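Local coordinates for beta-porphyranase A (Bacteroides plebeius, PDB 4AW7), which cleaves the sulfated red-algal polysaccharide porphyran at its beta-1,4 linkages between D-galactose and L-galactose-6-sulfate, releasing mostly disaccharides, at residues K537-Q541 and S542-I546; V553-D556 and I557-K561; A172-G175 and K176-N180; P109-Q112 and H113-G117; N411-S414 and W415-S419. One frame throughout, in Å; residues are numbered along the deposited sequence.

Contact 1: residues K537-Q541 and S542-I546; sequences KGYGQ and SNRNI. With CA (calcium ion), chain C.
Y539 and N543 meet nearly at right angles, ring and amide planes 77° apart, where the phenol crosses the end of the asparagine. The hydroxyl OH of Y539 donates to OD1 of N543 over 2.8 Å, lying in the carbonyl plane on a lone pair. N543 can offer that oxygen because its CG sits between the backbone N and the carbonyl carbon (chi1 70°), folded back over the turn. One face of the tyrosine ring has the backbone N of Q541 3.5 Å above its centre, while the hydroxyl also touches CD of R544 at 3.5 Å.

Q541 and R544 run side by side in the same direction, yet their flat ends are almost perpendicular. NE of R544 reaches OE1 of Q541 at 2.9 Å from above the amide plane, a bent approach rather than a lone-pair one. A type I turn from Q541 to R544 brings the two together, closed by R544 N on Q541 O at 3.0 Å. Beyond it, R544 NH2 bonds I546 O and forms a salt bridge with E201, and Q541 OE1 also accepts from F548 N.

At the other end of this loop, G538 O binds calcium at 2.4 Å, alongside D381, N535 and W536. The chemistry thus implies a loop fixed by polar groups: a metal holds its start, and the guanidinium, probably charged, draws backbone carbonyl, amide and carboxylate oxygens together at its end.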
loop_
_atom_site.group_PDB
_atom_site.type_symbol
_atom_site.label_atom_id
_atom_site.label_comp_id
_atom_site.label_asym_id
_atom_site.label_seq_id
_atom_site.Cartn_x
_atom_site.Cartn_y
_atom_site.Cartn_z
ATOM N N LYS A 537 11.169 -0.328 11.745
ATOM C CA LYS A 537 11.331 -0.412 10.304
ATOM C C LYS A 537 11.743 0.940 9.711
ATOM O O LYS A 537 11.023 1.953 9.830
ATOM C CB LYS A 537 10.029 -0.855 9.653
ATOM C CG LYS A 537 9.604 -2.268 10.025
ATOM C CD LYS A 537 8.152 -2.481 9.599
ATOM C CE LYS A 537 7.464 -3.715 10.179
ATOM N NZ LYS A 537 7.954 -4.927 9.502
ATOM N N GLY A 538 12.857 0.958 9.013
ATOM C CA GLY A 538 13.300 2.162 8.359
ATOM C C GLY A 538 13.876 3.172 9.315
ATOM O O GLY A 538 14.372 2.859 10.394
ATOM N N TYR A 539 13.884 4.401 8.843
ATOM C CA TYR A 539 14.723 5.422 9.437
ATOM C C TYR A 539 14.138 6.087 10.660
ATOM O O TYR A 539 12.998 5.872 11.046
ATOM C CB TYR A 539 15.204 6.455 8.408
ATOM C CG TYR A 539 14.327 7.644 8.110
ATOM C CD1 TYR A 539 12.957 7.549 7.957
ATOM C CD2 TYR A 539 14.890 8.904 8.033
ATOM C CE1 TYR A 539 12.168 8.672 7.670
ATOM C CE2 TYR A 539 14.119 10.017 7.757
ATOM C CZ TYR A 539 12.764 9.903 7.549
ATOM O OH TYR A 539 11.991 10.986 7.304
ATOM N N GLY A 540 14.985 6.906 11.300
ATOM C CA GLY A 540 14.652 7.489 12.559
ATOM C C GLY A 540 13.734 8.685 12.519
ATOM O O GLY A 540 13.329 9.143 13.563
ATOM N N GLN A 541 13.461 9.223 11.334
ATOM C CA GLN A 541 12.624 10.404 11.149
ATOM C C GLN A 541 13.232 11.619 11.834
ATOM O O GLN A 541 12.521 12.535 12.232
ATOM C CB GLN A 541 11.165 10.214 11.625
ATOM C CG GLN A 541 10.458 9.050 10.932
ATOM C CD GLN A 541 9.029 8.886 11.338
ATOM O OE1 GLN A 541 8.364 9.867 11.673
ATOM N NE2 GLN A 541 8.502 7.670 11.181
ATOM N N SER A 542 14.571 11.667 11.918
ATOM C CA SER A 542 15.239 12.777 12.609
ATOM C C SER A 542 15.034 14.106 11.902
ATOM O O SER A 542 15.202 15.143 12.541
ATOM C CB SER A 542 16.736 12.509 12.771
ATOM O OG SER A 542 16.962 11.327 13.493
ATOM N N ASN A 543 14.710 14.076 10.617
ATOM C CA ASN A 543 14.475 15.283 9.806
ATOM C C ASN A 543 13.003 15.675 9.758
ATOM O O ASN A 543 12.574 16.487 8.903
ATOM C CB ASN A 543 15.033 15.102 8.396
ATOM C CG ASN A 543 14.227 14.096 7.552
ATOM O OD1 ASN A 543 13.527 13.215 8.063
ATOM N ND2 ASN A 543 14.304 14.266 6.238
ATOM N N ARG A 544 12.213 15.041 10.624
ATOM C CA ARG A 544 10.816 15.397 10.770
ATOM C C ARG A 544 10.718 16.078 12.141
ATOM O O ARG A 544 11.445 15.763 13.064
ATOM C CB ARG A 544 9.930 14.121 10.623
ATOM C CG ARG A 544 9.795 13.590 9.154
ATOM C CD ARG A 544 9.162 12.184 9.004
ATOM N NE ARG A 544 7.978 12.107 9.838
ATOM C CZ ARG A 544 6.723 12.362 9.467
ATOM N NH1 ARG A 544 6.404 12.667 8.224
ATOM N NH2 ARG A 544 5.789 12.326 10.378
ATOM N N ASN A 545 9.810 16.979 12.292
ATOM C CA ASN A 545 9.518 17.559 13.564
ATOM C C ASN A 545 8.666 16.633 14.433
ATOM O O ASN A 545 8.821 16.592 15.677
ATOM C CB ASN A 545 8.769 18.879 13.280
ATOM C CG ASN A 545 8.242 19.551 14.533
ATOM O OD1 ASN A 545 8.994 19.840 15.446
ATOM N ND2 ASN A 545 6.937 19.823 14.559
ATOM N N ILE A 546 7.772 15.855 13.790
ATOM C CA ILE A 546 6.929 14.901 14.489
ATOM C C ILE A 546 7.297 13.525 14.014
ATOM O O ILE A 546 7.275 13.247 12.811
ATOM C CB ILE A 546 5.414 15.133 14.243
ATOM C CG1 ILE A 546 5.031 16.605 14.498
ATOM C CG2 ILE A 546 4.612 14.128 15.069
ATOM C CD1 ILE A 546 3.730 17.022 13.804
HETATM CA CA CA C . 15.552 1.163 11.627
HETATM O O HOH W 1 17.111 2.144 10.005
HETATM O O HOH W 2 17.546 2.119 12.840
HETATM O O HOH W 3 14.783 2.714 13.313
#

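Contact 2: residues V553-D556 and I557-K561; sequences VPFD and IQLLK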
loop_
_atom_site.group_PDB
_atom_site.type_symbol
_atom_site.label_atom_id
_atom_site.label_comp_id
_atom_site.label_asym_id
_atom_site.label_seq_id
_atom_site.Cartn_x
_atom_site.Cartn_y
_atom_site.Cartn_z
ATOM N N VAL A 553 6.758 -4.453 18.927
ATOM C CA VAL A 553 7.280 -4.952 20.208
ATOM C C VAL A 553 6.980 -6.462 20.246
ATOM O O VAL A 553 5.886 -6.852 20.649
ATOM C CB VAL A 553 6.629 -4.223 21.373
ATOM C CG1 VAL A 553 7.174 -4.750 22.703
ATOM C CG2 VAL A 553 6.803 -2.716 21.231
ATOM N N PRO A 554 7.941 -7.286 19.770
ATOM C CA PRO A 554 7.718 -8.738 19.867
ATOM C C PRO A 554 7.720 -9.218 21.288
ATOM O O PRO A 554 8.406 -8.664 22.123
ATOM C CB PRO A 554 8.871 -9.346 19.087
ATOM C CG PRO A 554 9.694 -8.253 18.560
ATOM C CD PRO A 554 9.198 -6.960 19.067
ATOM N N PHE A 555 6.938 -10.242 21.585
ATOM C CA PHE A 555 6.954 -10.802 22.925
ATOM C C PHE A 555 6.506 -12.256 22.854
ATOM O O PHE A 555 5.987 -12.717 21.845
ATOM C CB PHE A 555 6.088 -9.960 23.881
ATOM C CG PHE A 555 4.638 -9.900 23.503
ATOM C CD1 PHE A 555 3.757 -10.902 23.865
ATOM C CD2 PHE A 555 4.135 -8.845 22.732
ATOM C CE1 PHE A 555 2.445 -10.860 23.497
ATOM C CE2 PHE A 555 2.822 -8.802 22.380
ATOM C CZ PHE A 555 1.961 -9.807 22.743
ATOM N N ASP A 556 6.679 -12.971 23.949
ATOM C CA ASP A 556 6.327 -14.390 23.988
ATOM C C ASP A 556 4.808 -14.565 23.898
ATOM O O ASP A 556 4.037 -14.062 24.721
ATOM C CB ASP A 556 6.875 -15.009 25.281
ATOM C CG ASP A 556 6.925 -16.517 25.249
ATOM O OD1 ASP A 556 6.076 -17.136 24.615
ATOM O OD2 ASP A 556 7.848 -17.068 25.925
ATOM N N ILE A 557 4.366 -15.311 22.891
ATOM C CA ILE A 557 2.935 -15.594 22.707
ATOM C C ILE A 557 2.287 -16.190 23.923
ATOM O O ILE A 557 1.099 -16.050 24.149
ATOM C CB ILE A 557 2.714 -16.535 21.489
ATOM C CG1 ILE A 557 1.242 -16.555 21.072
ATOM C CG2 ILE A 557 3.280 -17.959 21.755
ATOM C CD1 ILE A 557 0.999 -17.382 19.761
ATOM N N GLN A 558 3.098 -16.875 24.736
ATOM C CA GLN A 558 2.622 -17.524 25.918
ATOM C C GLN A 558 2.073 -16.544 26.966
ATOM O O GLN A 558 1.302 -16.924 27.848
ATOM C CB GLN A 558 3.708 -18.501 26.467
ATOM C CG GLN A 558 4.228 -19.605 25.421
ATOM C CD GLN A 558 3.117 -20.507 24.907
ATOM O OE1 GLN A 558 2.091 -20.660 25.555
ATOM N NE2 GLN A 558 3.321 -21.126 23.701
ATOM N N LEU A 559 2.384 -15.250 26.832
ATOM C CA LEU A 559 1.780 -14.217 27.677
ATOM C C LEU A 559 0.328 -13.927 27.353
ATOM O O LEU A 559 -0.386 -13.320 28.138
ATOM C CB LEU A 559 2.569 -12.900 27.602
ATOM C CG LEU A 559 3.998 -12.956 28.139
ATOM C CD1 LEU A 559 4.724 -11.622 27.888
ATOM C CD2 LEU A 559 4.021 -13.312 29.627
ATOM N N LEU A 560 -0.121 -14.313 26.157
ATOM C CA LEU A 560 -1.486 -14.076 25.755
ATOM C C LEU A 560 -2.402 -15.181 26.273
ATOM O O LEU A 560 -2.042 -16.357 26.296
ATOM C CB LEU A 560 -1.621 -14.004 24.227
ATOM C CG LEU A 560 -0.894 -12.846 23.584
ATOM C CD1 LEU A 560 -0.993 -12.941 22.070
ATOM C CD2 LEU A 560 -1.421 -11.501 24.090
ATOM N N LYS A 561 -3.599 -14.770 26.607
ATOM C CA LYS A 561 -4.678 -15.687 26.974
ATOM C C LYS A 561 -5.728 -15.781 25.892
ATOM O O LYS A 561 -5.889 -14.872 25.058
ATOM C CB LYS A 561 -5.318 -15.288 28.313
ATOM C CG LYS A 561 -4.291 -15.305 29.485
ATOM C CD LYS A 561 -3.681 -16.752 29.657
ATOM C CE LYS A 561 -2.869 -16.976 30.905
ATOM N NZ LYS A 561 -2.245 -18.360 30.904
#
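L559 and L560 come back against F555, while D556 reaches forward to Q558, where strand 546-555, at the margin of a five-stranded sheet, gives way to the short 3-10 segment 557-559.

Polar contacts come first, and both start from D556. Its backbone O receives L559 N at 2.9 Å, a nearly straight bond (165° at the hydrogen) that closes the 3-10 turn. Its carboxylate takes the amide two residues on: OD1 accepts from Q558 N at 3.0 Å, met from above the carboxylate plane. The aspartate reaches that amide because CG stands opposite its own backbone N (chi1 -163°), which swings the acid forward along the chain. The same OD1 also rests 3.2 Å from CG of Q558, so the aliphatic part of the glutamine lies against the acid. The next backbone bond, L560 N to I557 O, carries the turn onward.

The apolar contacts belong to F555. L559 crosses the ring obliquely and brings CD1 to F555 CD1 at 4.2 Å, whereas L560 comes in at about a right angle. Around this cluster, F555 and L559 also touch V530 of strand 528-530, and I557 and L560 pack on A505 and V585, so the turn touches strands of two sheets of the C-terminal region. CG of L560 lies in the plane of the phenylalanine ring, 3.9 Å from the edge atom CE1 of F555.

Contact 3: residues A172-G175 and K176-N180; sequences ASIG and KHIHN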
loop_
_atom_site.group_PDB
_atom_site.type_symbol
_atom_site.label_atom_id
_atom_site.label_comp_id
_atom_site.label_asym_id
_atom_site.label_seq_id
_atom_site.Cartn_x
_atom_site.Cartn_y
_atom_site.Cartn_z
ATOM N N ALA A 172 -19.821 9.919 -0.853
ATOM C CA ALA A 172 -20.857 9.170 -0.156
ATOM C C ALA A 172 -22.029 8.879 -1.071
ATOM O O ALA A 172 -22.534 7.753 -1.104
ATOM C CB ALA A 172 -21.349 9.944 1.088
ATOM N N SER A 173 -22.456 9.885 -1.826
ATOM C CA SER A 173 -23.564 9.715 -2.725
ATOM C C SER A 173 -23.271 8.660 -3.784
ATOM O O SER A 173 -24.112 7.848 -4.166
ATOM C CB SER A 173 -23.926 11.059 -3.364
ATOM O OG SER A 173 -24.990 10.863 -4.267
ATOM N N ILE A 174 -22.054 8.665 -4.291
ATOM C CA ILE A 174 -21.654 7.714 -5.328
ATOM C C ILE A 174 -21.712 6.307 -4.754
ATOM O O ILE A 174 -22.285 5.401 -5.381
ATOM C CB ILE A 174 -20.261 8.054 -5.890
ATOM C CG1 ILE A 174 -20.347 9.333 -6.737
ATOM C CG2 ILE A 174 -19.701 6.850 -6.688
ATOM C CD1 ILE A 174 -19.030 9.981 -7.045
ATOM N N GLY A 175 -21.104 6.099 -3.588
ATOM C CA GLY A 175 -21.140 4.766 -2.964
ATOM C C GLY A 175 -22.577 4.309 -2.720
ATOM O O GLY A 175 -22.939 3.173 -3.011
ATOM N N LYS A 176 -23.408 5.201 -2.203
ATOM C CA LYS A 176 -24.784 4.843 -1.905
ATOM C C LYS A 176 -25.521 4.418 -3.162
ATOM O O LYS A 176 -26.216 3.358 -3.188
ATOM C CB LYS A 176 -25.503 6.016 -1.260
ATOM C CG LYS A 176 -26.909 5.646 -0.818
ATOM C CD LYS A 176 -27.612 6.854 -0.196
ATOM C CE LYS A 176 -27.961 7.903 -1.261
ATOM N NZ LYS A 176 -28.808 9.041 -0.754
ATOM N N HIS A 177 -25.391 5.199 -4.216
ATOM C CA HIS A 177 -26.130 4.905 -5.442
ATOM C C HIS A 177 -25.635 3.647 -6.151
ATOM O O HIS A 177 -26.427 2.841 -6.633
ATOM C CB HIS A 177 -26.101 6.088 -6.391
ATOM C CG HIS A 177 -27.003 7.220 -5.986
ATOM N ND1 HIS A 177 -26.634 8.199 -5.093
ATOM C CD2 HIS A 177 -28.244 7.548 -6.411
ATOM C CE1 HIS A 177 -27.618 9.073 -4.971
ATOM N NE2 HIS A 177 -28.607 8.707 -5.769
ATOM N N ILE A 178 -24.326 3.444 -6.209
ATOM C CA ILE A 178 -23.768 2.243 -6.821
ATOM C C ILE A 178 -24.236 1.001 -6.055
ATOM O O ILE A 178 -24.695 -0.008 -6.662
ATOM C CB ILE A 178 -22.241 2.360 -6.958
ATOM C CG1 ILE A 178 -21.937 3.336 -8.102
ATOM C CG2 ILE A 178 -21.626 0.958 -7.223
ATOM C CD1 ILE A 178 -20.468 3.596 -8.357
ATOM N N HIS A 179 -24.144 1.027 -4.738
ATOM C CA HIS A 179 -24.532 -0.141 -3.947
ATOM C C HIS A 179 -26.028 -0.436 -4.010
ATOM O O HIS A 179 -26.446 -1.599 -3.867
ATOM C CB HIS A 179 -24.090 -0.030 -2.512
ATOM C CG HIS A 179 -22.599 -0.011 -2.360
ATOM N ND1 HIS A 179 -21.953 0.772 -1.424
ATOM C CD2 HIS A 179 -21.632 -0.661 -3.049
ATOM C CE1 HIS A 179 -20.645 0.581 -1.533
ATOM N NE2 HIS A 179 -20.419 -0.272 -2.518
ATOM N N ASN A 180 -26.835 0.591 -4.222
ATOM C CA ASN A 180 -28.287 0.392 -4.342
ATOM C C ASN A 180 -28.731 0.066 -5.753
ATOM O O ASN A 180 -29.935 -0.073 -5.995
ATOM C CB ASN A 180 -29.039 1.644 -3.840
ATOM C CG ASN A 180 -29.151 1.703 -2.329
ATOM O OD1 ASN A 180 -29.228 0.670 -1.641
ATOM N ND2 ASN A 180 -29.265 2.934 -1.797
#
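The backbone O of S173 is gripped twice by H177, four residues on. The main-chain H177 N makes the usual helical bond to it at 2.9 Å, and the ring nitrogen H177 ND1 adds a second at 2.7 Å. The two donors come from opposite faces of the carbonyl plane. The ring bond is asymmetric: S173 O lies within 2° of the imidazole plane, whereas ND1 stands above the plane of the carbonyl. Because CG of H177 is set beside its own backbone N (chi1 -75°), the ring folds back along the helix rather than reaching outward. The bond from ND1 probably fixes the rotation of the ring. The hydroxyl of S173 sits next to the same ring, but its firm partner is V120 O at the start of helix 120-132.

On another side of the helix the contact is apolar. I174 and I178 lie side by side pointing the same way, with I174 CG2 and I178 CD1 3.7 Å apart, and both touch F141 of strand 136-142. The backbone bonds of K176, I178 and H179 continue the same ladder, the bond from I178 N to I174 O running nearly along the carbonyl axis. The polar ends fasten the helix to its surroundings, K176 through Q121 and H179 through D224.

The i to i+4 bonds are those of any alpha helix; the isoleucine pair against F141 of strand 136-142 fits its place in a beta-alpha-beta crossover, helix 160-179 joining the parallel strands 136-142 and 189-195 of the catalytic barrel.

Contact 4: residues P109-Q112 and H113-G117; sequences PYVQ and HIQGG
Y110 and H113 lie side by side, pointing the same way, with Y110 CB set 4.0 Å above one face of the imidazole, toward its rim. Ring atoms meet as well, Y110 CD2 and H113 CE1 being 3.9 Å apart, with the planes tilted by 33°. The backbone O of Y110 accepts two amides. H113 N comes from above the carbonyl plane at 2.9 Å, while I114 N, at 3.1 Å, approaches almost end-on to the carbonyl. Farther along, V111 CG1 rests against Q115 NE2.

The next shell holds these groups in place. H113 ND1 bonds H108 O, and the ring of H108, a substrate-binding residue, stacks on Y110, whose side chain comes, at the nearest atoms, to about 4 Å from a bound galactose. Replacing H113 with an alanine would probably leave H108 O without this partner and open a gap beside Y110 CB, letting the tyrosine shift. Q115 is held by G155 and T157.

The whole loop links strand 104-106 to helix 120-132, with H113 packed on Y75 and S76 of helix 74-82 and I114 on M167 and F170 of helix 160-179.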
loop_
_atom_site.group_PDB
_atom_site.type_symbol
_atom_site.label_atom_id
_atom_site.label_comp_id
_atom_site.label_asym_id
_atom_site.label_seq_id
_atom_site.Cartn_x
_atom_site.Cartn_y
_atom_site.Cartn_z
ATOM N N PRO A 109 -9.815 16.221 -9.622
ATOM C CA PRO A 109 -10.720 17.063 -8.832
ATOM C C PRO A 109 -10.812 18.472 -9.446
ATOM O O PRO A 109 -10.379 19.464 -8.821
ATOM C CB PRO A 109 -10.038 17.061 -7.460
ATOM C CG PRO A 109 -8.613 16.991 -7.756
ATOM C CD PRO A 109 -8.513 16.060 -8.942
ATOM N N TYR A 110 -11.258 18.495 -10.693
ATOM C CA TYR A 110 -11.380 19.680 -11.549
ATOM C C TYR A 110 -12.738 20.332 -11.328
ATOM O O TYR A 110 -13.702 19.630 -11.033
ATOM C CB TYR A 110 -11.308 19.276 -13.056
ATOM C CG TYR A 110 -9.973 18.841 -13.654
ATOM C CD1 TYR A 110 -8.760 19.135 -13.038
ATOM C CD2 TYR A 110 -9.949 18.153 -14.880
ATOM C CE1 TYR A 110 -7.534 18.715 -13.618
ATOM C CE2 TYR A 110 -8.747 17.764 -15.458
ATOM C CZ TYR A 110 -7.551 18.062 -14.819
ATOM O OH TYR A 110 -6.354 17.657 -15.372
ATOM N N VAL A 111 -12.814 21.631 -11.638
ATOM C CA VAL A 111 -14.089 22.356 -11.614
ATOM C C VAL A 111 -15.083 21.839 -12.653
ATOM O O VAL A 111 -16.266 22.109 -12.552
ATOM C CB VAL A 111 -13.911 23.881 -11.804
ATOM C CG1 VAL A 111 -13.143 24.493 -10.666
ATOM C CG2 VAL A 111 -13.281 24.238 -13.143
ATOM N N GLN A 112 -14.598 21.086 -13.630
ATOM C CA GLN A 112 -15.448 20.423 -14.619
ATOM C C GLN A 112 -16.193 19.236 -14.073
ATOM O O GLN A 112 -17.177 18.785 -14.660
ATOM C CB GLN A 112 -14.603 19.988 -15.836
ATOM C CG GLN A 112 -14.061 21.153 -16.699
ATOM C CD GLN A 112 -12.810 21.828 -16.188
ATOM O OE1 GLN A 112 -12.112 21.303 -15.341
ATOM N NE2 GLN A 112 -12.524 23.017 -16.702
ATOM N N HIS A 113 -15.725 18.729 -12.922
ATOM C CA HIS A 113 -16.247 17.533 -12.313
ATOM C C HIS A 113 -17.012 17.754 -11.035
ATOM O O HIS A 113 -17.976 17.071 -10.771
ATOM C CB HIS A 113 -15.115 16.519 -12.088
ATOM C CG HIS A 113 -14.373 16.168 -13.336
ATOM N ND1 HIS A 113 -13.092 15.662 -13.321
ATOM C CD2 HIS A 113 -14.732 16.253 -14.645
ATOM C CE1 HIS A 113 -12.702 15.451 -14.570
ATOM N NE2 HIS A 113 -13.668 15.823 -15.392
ATOM N N ILE A 114 -16.505 18.644 -10.175
ATOM C CA ILE A 114 -17.167 18.995 -8.933
ATOM C C ILE A 114 -17.062 20.524 -8.780
ATOM O O ILE A 114 -16.100 21.119 -9.244
ATOM C CB ILE A 114 -16.602 18.254 -7.710
ATOM C CG1 ILE A 114 -17.491 18.437 -6.469
ATOM C CG2 ILE A 114 -15.136 18.651 -7.438
ATOM C CD1 ILE A 114 -17.096 17.577 -5.270
ATOM N N GLN A 115 -18.091 21.149 -8.212
ATOM C CA GLN A 115 -18.109 22.603 -8.046
ATOM C C GLN A 115 -19.130 22.929 -6.990
ATOM O O GLN A 115 -20.049 22.168 -6.725
ATOM C CB GLN A 115 -18.447 23.285 -9.391
ATOM C CG GLN A 115 -18.520 24.815 -9.404
ATOM C CD GLN A 115 -17.245 25.471 -8.949
ATOM O OE1 GLN A 115 -16.906 25.412 -7.763
ATOM N NE2 GLN A 115 -16.536 26.132 -9.876
ATOM N N GLY A 116 -18.972 24.091 -6.363
ATOM C CA GLY A 116 -20.001 24.572 -5.451
ATOM C C GLY A 116 -21.359 24.573 -6.133
ATOM O O GLY A 116 -21.473 24.890 -7.313
ATOM N N GLY A 117 -22.360 24.189 -5.367
ATOM C CA GLY A 117 -23.734 24.215 -5.851
ATOM C C GLY A 117 -24.171 22.958 -6.555
ATOM O O GLY A 117 -25.337 22.806 -6.895
#

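Contact 5: residues N411-S414 and W415-S419; sequences NKNS and WKDVS
N411 lays its CB over the six-membered ring of W415, 3.5 Å from the centroid and only 12° off the normal, a clear CH-pi contact. Nearest of the indole atoms to N411 CB is CE2, at 3.4 Å. The next atom, CG, turns opposite the backbone N of N411 (chi1 171°) and brings the amide roughly parallel to the indole, the planes 22° apart. At the tip, OD1 is gripped from both faces of its plane: W415 N donates at 2.9 Å, and N413 N at 3.0 Å. The other tip atom, ND2, reaches outside the turn to V24 O.

Thus one asparagine ties down two amides while its CB presses on the ring. Putting an alanine at W415 would probably strip the aromatic cover from N411 CB and leave that side of the asparagine without its packing partner. Farther on, K416 N closes on N413 O, and K416 NZ pairs with D417 OD1 at 2.8 Å, while D417 OD2 bonds Y26.

The bond from N413 N to N411 OD1 defines an Asx turn. With the overlapping type I and type I' turns, it makes a compact connection between strands 405-410 and 418-419 in the beta-sandwich region.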
loop_
_atom_site.group_PDB
_atom_site.type_symbol
_atom_site.label_atom_id
_atom_site.label_comp_id
_atom_site.label_asym_id
_atom_site.label_seq_id
_atom_site.Cartn_x
_atom_site.Cartn_y
_atom_site.Cartn_z
ATOM N N ASN A 411 17.673 -22.396 8.290
ATOM C CA ASN A 411 16.590 -23.299 8.005
ATOM C C ASN A 411 16.819 -24.553 8.859
ATOM O O ASN A 411 17.941 -25.082 8.904
ATOM C CB ASN A 411 16.604 -23.671 6.517
ATOM C CG ASN A 411 15.647 -24.770 6.183
ATOM O OD1 ASN A 411 16.060 -25.930 6.026
ATOM N ND2 ASN A 411 14.373 -24.455 6.118
ATOM N N LYS A 412 15.751 -25.051 9.482
ATOM C CA LYS A 412 15.832 -26.174 10.432
ATOM C C LYS A 412 16.287 -27.468 9.773
ATOM O O LYS A 412 16.799 -28.350 10.478
ATOM C CB LYS A 412 14.494 -26.407 11.155
ATOM C CG LYS A 412 13.366 -26.870 10.244
ATOM C CD LYS A 412 11.982 -26.893 10.901
ATOM C CE LYS A 412 11.001 -27.690 10.005
ATOM N NZ LYS A 412 9.550 -27.530 10.371
ATOM N N ASN A 413 16.071 -27.606 8.463
ATOM C CA ASN A 413 16.481 -28.800 7.701
ATOM C C ASN A 413 17.802 -28.587 6.950
ATOM O O ASN A 413 18.156 -29.385 6.057
ATOM C CB ASN A 413 15.414 -29.192 6.684
ATOM C CG ASN A 413 14.100 -29.513 7.309
ATOM O OD1 ASN A 413 13.063 -28.978 6.894
ATOM N ND2 ASN A 413 14.116 -30.340 8.331
ATOM N N SER A 414 18.520 -27.513 7.273
ATOM C CA SER A 414 19.768 -27.182 6.594
ATOM C C SER A 414 19.623 -27.169 5.085
ATOM O O SER A 414 20.524 -27.569 4.347
ATOM C CB SER A 414 20.861 -28.178 7.013
ATOM O OG SER A 414 21.019 -28.135 8.420
ATOM N N TRP A 415 18.465 -26.707 4.614
ATOM C CA TRP A 415 18.163 -26.621 3.188
ATOM C C TRP A 415 18.330 -27.936 2.418
ATOM O O TRP A 415 18.583 -27.922 1.217
ATOM C CB TRP A 415 19.040 -25.551 2.518
ATOM C CG TRP A 415 19.055 -24.230 3.225
ATOM C CD1 TRP A 415 20.072 -23.706 3.945
ATOM C CD2 TRP A 415 17.995 -23.259 3.264
ATOM N NE1 TRP A 415 19.733 -22.473 4.424
ATOM C CE2 TRP A 415 18.452 -22.175 4.038
ATOM C CE3 TRP A 415 16.719 -23.202 2.704
ATOM C CZ2 TRP A 415 17.687 -21.037 4.255
ATOM C CZ3 TRP A 415 15.940 -22.060 2.949
ATOM C CH2 TRP A 415 16.444 -21.001 3.707
ATOM N N LYS A 416 18.148 -29.061 3.098
ATOM C CA LYS A 416 18.403 -30.370 2.466
ATOM C C LYS A 416 17.612 -30.601 1.181
ATOM O O LYS A 416 18.087 -31.300 0.263
ATOM C CB LYS A 416 18.161 -31.505 3.485
ATOM C CG LYS A 416 16.700 -31.893 3.692
ATOM C CD LYS A 416 16.513 -32.871 4.851
ATOM C CE LYS A 416 15.052 -33.229 5.039
ATOM N NZ LYS A 416 14.473 -33.936 3.852
ATOM N N ASP A 417 16.404 -30.034 1.107
ATOM C CA ASP A 417 15.473 -30.260 0.004
ATOM C C ASP A 417 15.585 -29.218 -1.109
ATOM O O ASP A 417 14.809 -29.246 -2.061
ATOM C CB ASP A 417 14.039 -30.234 0.558
ATOM C CG ASP A 417 13.863 -31.169 1.720
ATOM O OD1 ASP A 417 14.003 -32.394 1.504
ATOM O OD2 ASP A 417 13.621 -30.688 2.848
ATOM N N VAL A 418 16.523 -28.282 -0.977
ATOM C CA VAL A 418 16.626 -27.115 -1.862
ATOM C C VAL A 418 17.869 -27.258 -2.751
ATOM O O VAL A 418 18.910 -27.742 -2.300
ATOM C CB VAL A 418 16.649 -25.841 -1.005
ATOM C CG1 VAL A 418 16.853 -24.574 -1.875
ATOM C CG2 VAL A 418 15.324 -25.764 -0.248
ATOM N N SER A 419 17.726 -26.867 -4.009
ATOM C CA SER A 419 18.803 -26.970 -4.997
ATOM C C SER A 419 18.633 -25.936 -6.094
ATOM O O SER A 419 17.618 -25.254 -6.141
ATOM C CB SER A 419 18.802 -28.376 -5.631
ATOM O OG SER A 419 17.619 -28.612 -6.394
#

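The five contacts run from core to surface. Contact 3 is buried, a helix of the catalytic barrel which combines an isoleucine pair with a carbonyl held by two donors. Contact 4, its neighbour with centres about 19 Å apart, packs on the same helix 160-179 but is partly buried and lies beside the bound sugar. Contacts 1 and 2 share strand 546-555, one leading into it and the other leaving it; the first is a polar, metal-tied surface loop, the second a partly apolar turn between sheets. Contact 5 is a surface loop that relies on a CH-pi contact and an Asx turn, its centre about 60 Å from that of contact 4.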